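Local atomic coordinates of GGDEF family protein (Vibrio cholerae, PDB entry 5GZS), a protein that binds arginine through its periplasmic portion and, as the diguanylate cyclase CdgH, probably makes the second messenger cyclic di-GMP. Residues Ile415-Asn420 / Pro428-Ala433. Residues are numbered along the deposited sequence; the frame is centred on the assembly and turned at random.
Sequences IGFAKN and PLFSRA
Ser431 OG, one residue beyond the Phe430 ring that packs on Phe417 and Ile415, is gripped twice: it accepts a hydrogen bond from Glu306 N and gives its own proton to Ala427 O one helical turn back. This ties helix 421-435 to the chain just after strand 303-304, while the contact between the two segments themselves is entirely apolar. On the strand side Phe417 carries most of it, and on the helix side Phe430 makes every contact. With CG anti to its carbonyl carbon (chi1 -59°), the Phe417 ring reaches from the strand to the helix and brings its CE2-CZ edge over one face of Phe430. Phe417 CZ lies 3.4 Å from Phe430 CG, and Phe417 CE2 is equally close to Phe430 CD1. The ring centroids are 5.0 Å apart and the planes are inclined at 53°, an oblique aromatic pair. Ile415, two residues earlier on the same side of the strand, sends its CG1 branch toward the same ring, its terminal CD1 meeting Phe430 CD2 at 3.9 Å; the two side chains cross at about a right angle. Strand 414-417 is the antiparallel member of a mixed sheet of order 2-1-3-5-4, as in one lobe of a type II periplasmic binding protein, and helix 421-435 follows it and folds back against the sheet. Ile288 from the neighbouring strand touches all three of these side chains, and helix 248-259 adds Val253 against Ile415 and Cys257, disulfide-bonded to Cys264, against Phe430. The reversal between strand and helix starts at Lys419, the centre of an inverse gamma turn closed by Asn420 N to Ala418 O (2.8 Å). Asn420 then N-caps the helix, its OD1 accepting from Gly423 N.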
ATOM      1  N   ILE A 415      11.456  18.721  -1.817  1.00 40.08           N
ATOM      2  CA  ILE A 415      12.093  20.035  -1.783  1.00 30.96           C
ATOM      3  C   ILE A 415      12.820  20.248  -3.094  1.00 31.38           C
ATOM      4  O   ILE A 415      13.526  19.348  -3.576  1.00 34.71           O
ATOM      5  CB  ILE A 415      13.121  20.174  -0.645  1.00 39.15           C
ATOM      6  CG1 ILE A 415      12.538  19.751   0.701  1.00 37.21           C
ATOM      7  CG2 ILE A 415      13.644  21.586  -0.579  1.00 29.95           C
ATOM      8  CD1 ILE A 415      13.561  19.825   1.806  1.00 28.98           C
ATOM      9  N   GLY A 416      12.660  21.438  -3.666  1.00 31.84           N
ATOM     10  CA  GLY A 416      13.329  21.806  -4.909  1.00 31.12           C
ATOM     11  C   GLY A 416      14.499  22.699  -4.590  1.00 32.99           C
ATOM     12  O   GLY A 416      14.424  23.497  -3.651  1.00 31.39           O
ATOM     13  N   PHE A 417      15.586  22.573  -5.350  1.00 33.87           N
ATOM     14  CA  PHE A 417      16.780  23.403  -5.095  1.00 29.24           C
ATOM     15  C   PHE A 417      17.179  24.017  -6.387  1.00 30.71           C
ATOM     16  O   PHE A 417      16.993  23.400  -7.439  1.00 40.76           O
ATOM     17  CB  PHE A 417      17.958  22.600  -4.533  1.00 32.42           C
ATOM     18  CG  PHE A 417      17.663  21.885  -3.238  1.00 29.11           C
ATOM     19  CD1 PHE A 417      16.983  20.678  -3.237  1.00 28.16           C
ATOM     20  CD2 PHE A 417      18.084  22.420  -2.026  1.00 27.39           C
ATOM     21  CE1 PHE A 417      16.720  20.014  -2.053  1.00 40.05           C
ATOM     22  CE2 PHE A 417      17.831  21.757  -0.828  1.00 26.77           C
ATOM     23  CZ  PHE A 417      17.147  20.551  -0.844  1.00 39.58           C
ATOM     24  N   ALA A 418      17.701  25.236  -6.318  1.00 30.10           N
ATOM     25  CA  ALA A 418      18.065  25.979  -7.503  1.00 30.95           C
ATOM     26  C   ALA A 418      19.095  25.196  -8.278  1.00 38.14           C
ATOM     27  O   ALA A 418      19.970  24.546  -7.690  1.00 30.97           O
ATOM     28  CB  ALA A 418      18.604  27.334  -7.131  1.00 30.97           C
ATOM     29  N   LYS A 419      18.982  25.261  -9.601  1.00 36.98           N
ATOM     30  CA  LYS A 419      19.875  24.551 -10.498  1.00 32.97           C
ATOM     31  C   LYS A 419      21.260  25.197 -10.585  1.00 33.29           C
ATOM     32  O   LYS A 419      21.612  25.815 -11.581  1.00 41.42           O
ATOM     33  CB  LYS A 419      19.240  24.483 -11.877  1.00 37.54           C
ATOM     34  CG  LYS A 419      18.575  23.184 -12.219  1.00 34.09           C
ATOM     35  CD  LYS A 419      19.625  22.183 -12.662  1.00 43.54           C
ATOM     36  CE  LYS A 419      19.209  21.528 -13.954  1.00 52.52           C
ATOM     37  NZ  LYS A 419      17.947  20.788 -13.764  1.00 60.83           N
ATOM     38  N   ASN A 420      22.053  25.064  -9.535  1.00 32.63           N
ATOM     39  CA  ASN A 420      23.446  25.493  -9.612  1.00 37.82           C
ATOM     40  C   ASN A 420      24.257  24.526  -8.751  1.00 32.54           C
ATOM     41  O   ASN A 420      23.657  23.650  -8.157  1.00 31.90           O
ATOM     42  CB  ASN A 420      23.597  26.968  -9.184  1.00 32.93           C
ATOM     43  CG  ASN A 420      22.961  27.267  -7.837  1.00 40.57           C
ATOM     44  OD1 ASN A 420      22.923  26.427  -6.927  1.00 31.07           O
ATOM     45  ND2 ASN A 420      22.449  28.486  -7.711  1.00 47.96           N
ATOM     46  N   PRO A 428      21.052  16.075  -2.395  1.00 28.96           N
ATOM     47  CA  PRO A 428      21.306  14.740  -1.810  1.00 30.99           C
ATOM     48  C   PRO A 428      21.472  14.772  -0.312  1.00 31.58           C
ATOM     49  O   PRO A 428      21.032  13.841   0.360  1.00 37.31           O
ATOM     50  CB  PRO A 428      22.621  14.297  -2.454  1.00 29.49           C
ATOM     51  CG  PRO A 428      22.697  15.072  -3.707  1.00 34.65           C
ATOM     52  CD  PRO A 428      22.065  16.409  -3.414  1.00 30.26           C
ATOM     53  N   LEU A 429      22.109  15.823   0.198  1.00 27.24           N
ATOM     54  CA  LEU A 429      22.257  15.999   1.635  1.00 26.40           C
ATOM     55  C   LEU A 429      20.893  16.133   2.293  1.00 35.52           C
ATOM     56  O   LEU A 429      20.631  15.505   3.327  1.00 44.56           O
ATOM     57  CB  LEU A 429      23.125  17.218   1.944  1.00 26.03           C
ATOM     58  CG  LEU A 429      24.569  17.002   1.506  1.00 26.59           C
ATOM     59  CD1 LEU A 429      25.361  18.305   1.486  1.00 26.48           C
ATOM     60  CD2 LEU A 429      25.212  15.944   2.427  1.00 26.51           C
ATOM     61  N   PHE A 430      20.011  16.930   1.694  1.00 38.77           N
ATOM     62  CA  PHE A 430      18.687  17.108   2.281  1.00 39.45           C
ATOM     63  C   PHE A 430      17.914  15.779   2.250  1.00 34.91           C
ATOM     64  O   PHE A 430      17.150  15.490   3.163  1.00 30.34           O
ATOM     65  CB  PHE A 430      17.910  18.239   1.577  1.00 34.98           C
ATOM     66  CG  PHE A 430      18.096  19.607   2.231  1.00 30.55           C
ATOM     67  CD1 PHE A 430      19.191  20.404   1.928  1.00 26.96           C
ATOM     68  CD2 PHE A 430      17.196  20.071   3.162  1.00 26.63           C
ATOM     69  CE1 PHE A 430      19.370  21.647   2.537  1.00 30.27           C
ATOM     70  CE2 PHE A 430      17.365  21.310   3.782  1.00 26.32           C
ATOM     71  CZ  PHE A 430      18.452  22.104   3.467  1.00 27.98           C
ATOM     72  N   SER A 431      18.136  14.946   1.237  1.00 33.31           N
ATOM     73  CA  SER A 431      17.501  13.626   1.246  1.00 32.77           C
ATOM     74  C   SER A 431      17.834  12.832   2.528  1.00 32.50           C
ATOM     75  O   SER A 431      16.932  12.306   3.204  1.00 33.60           O
ATOM     76  CB  SER A 431      17.906  12.843   0.014  1.00 32.74           C
ATOM     77  OG  SER A 431      17.386  13.453  -1.150  1.00 36.91           O
ATOM     78  N   ARG A 432      19.115  12.773   2.889  1.00 28.18           N
ATOM     79  CA  ARG A 432      19.507  12.101   4.127  1.00 27.84           C
ATOM     80  C   ARG A 432      18.885  12.748   5.344  1.00 38.51           C
ATOM     81  O   ARG A 432      18.358  12.052   6.202  1.00 50.83           O
ATOM     82  CB  ARG A 432      21.019  12.078   4.271  1.00 27.82           C
ATOM     83  CG  ARG A 432      21.708  11.292   3.175  1.00 29.46           C
ATOM     84  CD  ARG A 432      23.219  11.395   3.305  1.00 33.22           C
ATOM     85  NE  ARG A 432      23.711  10.874   4.580  1.00 37.32           N
ATOM     86  CZ  ARG A 432      25.001  10.803   4.881  1.00 47.78           C
ATOM     87  NH1 ARG A 432      25.901  11.218   3.993  1.00 51.98           N
ATOM     88  NH2 ARG A 432      25.395  10.328   6.053  1.00 58.35           N
ATOM     89  N   ALA A 433      18.930  14.074   5.438  1.00 34.57           N
ATOM     90  CA  ALA A 433      18.378  14.719   6.631  1.00 39.88           C
ATOM     91  C   ALA A 433      16.902  14.357   6.806  1.00 42.79           C
ATOM     92  O   ALA A 433      16.437  14.095   7.917  1.00 53.39           O
ATOM     93  CB  ALA A 433      18.547  16.232   6.565  1.00 35.06           C
TER